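Local atomic coordinates of histidine phosphotransferase (Caulobacter crescentus, PDB entry 2OOC), a protein that probably relays phosphoryl groups between receiver-domain aspartates through its own histidine, as Hpt proteins do, and is an essential regulator of stalk biogenesis in Caulobacter crescentus. Residues D54-V59 with E73-C78. Sequence-based numbering, arbitrary orientation. Where two conformers were deposited one is given.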
ATOM      1  N   ASP A  54      -4.198 -15.227   2.257  1.00 22.07           N
ATOM      2  CA  ASP A  54      -3.508 -14.907   1.010  1.00 20.88           C
ATOM      3  C   ASP A  54      -3.468 -13.407   0.775  1.00 21.15           C
ATOM      4  O   ASP A  54      -2.518 -12.893   0.237  1.00 21.18           O
ATOM      5  CB  ASP A  54      -4.181 -15.661  -0.135  1.00 23.54           C
ATOM      6  CG  ASP A  54      -3.876 -17.127  -0.092  1.00 21.58           C
ATOM      7  OD1 ASP A  54      -2.677 -17.508  -0.020  1.00 25.48           O
ATOM      8  OD2 ASP A  54      -4.863 -17.889  -0.211  1.00 19.43           O
ATOM      9  N   ALA A  55      -4.540 -12.743   1.100  1.00 20.33           N
ATOM     10  CA  ALA A  55      -4.629 -11.285   1.021  1.00 22.07           C
ATOM     11  C   ALA A  55      -3.573 -10.624   1.890  1.00 19.82           C
ATOM     12  O   ALA A  55      -2.876  -9.688   1.423  1.00 19.82           O
ATOM     13  CB  ALA A  55      -6.035 -10.777   1.321  1.00 19.77           C
ATOM     14  N   VAL A  56      -3.421 -11.049   3.134  1.00 22.95           N
ATOM     15  CA  VAL A  56      -2.405 -10.442   4.011  1.00 20.54           C
ATOM     16  C   VAL A  56      -1.030 -10.644   3.407  1.00 22.29           C
ATOM     17  O   VAL A  56      -0.205  -9.701   3.354  1.00 23.39           O
ATOM     18  CB  VAL A  56      -2.475 -10.975   5.451  1.00 22.36           C
ATOM     19  CG1 VAL A  56      -1.246 -10.484   6.260  1.00 24.33           C
ATOM     20  CG2 VAL A  56      -3.792 -10.541   6.084  1.00 22.58           C
ATOM     21  N   HIS A  57      -0.739 -11.846   2.930  1.00 20.82           N
ATOM     22  CA  HIS A  57       0.535 -12.113   2.301  1.00 20.39           C
ATOM     23  C   HIS A  57       0.805 -11.216   1.101  1.00 23.04           C
ATOM     24  O   HIS A  57       1.892 -10.702   0.922  1.00 21.79           O
ATOM     25  CB  HIS A  57       0.560 -13.598   1.868  1.00 23.41           C
ATOM     26  CG  HIS A  57       1.770 -13.957   1.061  1.00 27.81           C
ATOM     27  ND1 HIS A  57       2.990 -14.236   1.640  1.00 31.64           N
ATOM     28  CD2 HIS A  57       1.946 -14.088  -0.279  1.00 35.52           C
ATOM     29  CE1 HIS A  57       3.874 -14.498   0.693  1.00 34.10           C
ATOM     30  NE2 HIS A  57       3.267 -14.403  -0.481  1.00 37.85           N
ATOM     31  N   THR A  58      -0.197 -11.069   0.239  1.00 23.61           N
ATOM     32  CA  THR A  58      -0.054 -10.339  -0.997  1.00 22.81           C
ATOM     33  C   THR A  58       0.097  -8.845  -0.694  1.00 21.43           C
ATOM     34  O   THR A  58       0.973  -8.172  -1.212  1.00 22.52           O
ATOM     35  CB  THR A  58      -1.260 -10.611  -1.928  1.00 25.70           C
ATOM     36  OG1 THR A  58      -1.323 -12.027  -2.176  1.00 24.85           O
ATOM     37  CG2 THR A  58      -1.130  -9.829  -3.259  1.00 26.91           C
ATOM     38  N   VAL A  59      -0.733  -8.307   0.197  1.00 21.49           N
ATOM     39  CA  VAL A  59      -0.625  -6.896   0.632  1.00 21.58           C
ATOM     40  C   VAL A  59       0.732  -6.646   1.223  1.00 21.98           C
ATOM     41  O   VAL A  59       1.324  -5.590   0.960  1.00 23.10           O
ATOM     42  CB  VAL A  59      -1.787  -6.479   1.575  1.00 24.32           C
ATOM     43  CG1 VAL A  59      -1.535  -5.083   2.131  1.00 22.99           C
ATOM     44  CG2 VAL A  59      -3.135  -6.546   0.790  1.00 22.45           C
ATOM     45  N   GLU A  73       4.819  -4.209   7.964  1.00 21.23           N
ATOM     46  CA  GLU A  73       5.005  -4.679   9.346  1.00 22.08           C
ATOM     47  C   GLU A  73       3.733  -5.145   9.973  1.00 22.02           C
ATOM     48  O   GLU A  73       3.715  -6.150  10.656  1.00 22.45           O
ATOM     49  CB  GLU A  73       5.649  -3.617  10.226  1.00 25.92           C
ATOM     50  CG  GLU A  73       7.062  -3.289   9.826  1.00 33.75           C
ATOM     51  N   VAL A  74       2.657  -4.382   9.824  1.00 22.22           N
ATOM     52  CA  VAL A  74       1.362  -4.752  10.357  1.00 21.98           C
ATOM     53  C   VAL A  74       0.915  -6.081   9.768  1.00 22.13           C
ATOM     54  O   VAL A  74       0.424  -6.972  10.455  1.00 22.55           O
ATOM     55  CB  VAL A  74       0.328  -3.666  10.102  1.00 21.65           C
ATOM     56  CG1 VAL A  74      -1.033  -4.175  10.567  1.00 25.69           C
ATOM     57  CG2 VAL A  74       0.672  -2.350  10.830  1.00 21.34           C
ATOM     58  N   CYS A  75       1.122  -6.283   8.480  1.00 21.11           N
ATOM     59  CA  CYS A  75       0.800  -7.552   7.875  1.00 22.81           C
ATOM     60  C   CYS A  75       1.613  -8.711   8.462  1.00 25.72           C
ATOM     61  O   CYS A  75       1.064  -9.765   8.654  1.00 25.37           O
ATOM     62  CB  CYS A  75       1.057  -7.526   6.387  1.00 20.62           C
ATOM     63  SG  CYS A  75      -0.128  -6.528   5.409  1.00 22.18           S
ATOM     64  N   GLU A  76       2.899  -8.497   8.651  1.00 23.96           N
ATOM     65  CA  GLU A  76       3.798  -9.535   9.258  1.00 24.36           C
ATOM     66  C   GLU A  76       3.309  -9.853  10.647  1.00 25.97           C
ATOM     67  O   GLU A  76       3.263 -11.042  10.999  1.00 28.17           O
ATOM     68  CB  GLU A  76       5.250  -9.033   9.229  1.00 24.84           C
ATOM     69  CG  GLU A  76       6.384 -10.082   9.522  1.00 28.86           C
ATOM     70  CD  GLU A  76       7.814  -9.543   9.131  1.00 29.78           C
ATOM     71  N   ARG A  77       2.901  -8.844  11.406  1.00 26.55           N
ATOM     72  CA  ARG A  77       2.411  -9.057  12.771  0.50 27.47           C
ATOM     73  C   ARG A  77       1.090  -9.818  12.753  1.00 29.58           C
ATOM     74  O   ARG A  77       0.842 -10.680  13.593  1.00 27.29           O
ATOM     75  CB  ARG A  77       2.238  -7.739  13.518  0.50 26.25           C
ATOM     76  CG  ARG A  77       3.524  -7.039  13.902  0.50 29.62           C
ATOM     77  CD  ARG A  77       3.297  -5.976  14.952  0.50 32.95           C
ATOM     78  NE  ARG A  77       2.824  -4.703  14.411  0.50 37.15           N
ATOM     79  CZ  ARG A  77       3.608  -3.709  13.995  0.50 40.75           C
ATOM     80  NH1 ARG A  77       4.937  -3.813  14.028  0.50 43.87           N
ATOM     81  NH2 ARG A  77       3.052  -2.591  13.545  0.50 43.57           N
ATOM     82  N   CYS A  78       0.225  -9.518  11.776  1.00 24.89           N
ATOM     83  CA  CYS A  78      -1.053 -10.193  11.641  1.00 24.79           C
ATOM     84  C   CYS A  78      -0.761 -11.680  11.388  1.00 27.42           C
ATOM     85  O   CYS A  78      -1.367 -12.547  12.011  1.00 27.87           O
ATOM     86  CB  CYS A  78      -1.901  -9.558  10.509  1.00 25.07           C
ATOM     87  SG  CYS A  78      -3.445 -10.355  10.203  1.00 26.55           S
TER
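Val56 and Cys75 bring the two helices together: their CA atoms lie 5.8 Å apart, while the axes of 54-59 and 73-78 run roughly antiparallel at 148° and approach to 9.1 Å. The two methyls of Val56 divide the work. CG1 is swung anti to the backbone N (chi1 171°) and reaches the neighbouring backbone, 3.4 Å from Cys75 O, with Cys75 CB beside it at 3.8 Å. The other branch, CG2, heads one turn further along the partner helix and meets Cys78 SG at 4.1 Å. Cys75 sends its sulfur the other way. With SG beside its own backbone N (chi1 -72°), the thiol turns toward the later part of 54-59 and rests 3.8 Å from Val59 CG1, also coming within 3.8 Å of Val56 O. Valines on one helix thus face cysteines on the other across a buried seam, with Cys75 touching both valines. Beyond it, Leu85 and Leu45 pack on Val56, and Val88 of helix 85-111 touches both cysteines, joining this pair of helices to the rest of the four-helix Hpt bundle. Cys78 also lies near a bound tetraethylene glycol, probably from the crystallisation liquor.

The CB of His57 points away from 73-78, and its exposed side chain touches Glu79 at the end of helix 69-79. Its position in the family's signature is consistent with its being the phosphoryl-accepting histidine. Next to it, Thr58 OG1 hydrogen-bonds to Asp54 O at 2.8 Å, and Thr58 N reaches the same oxygen from the opposite face of its plane.

No hydrogen bond or salt bridge links the two segments. Their pairing rests on apolar contacts of the valine methyls with the cysteine side chains, while His57 stays exposed to solvent.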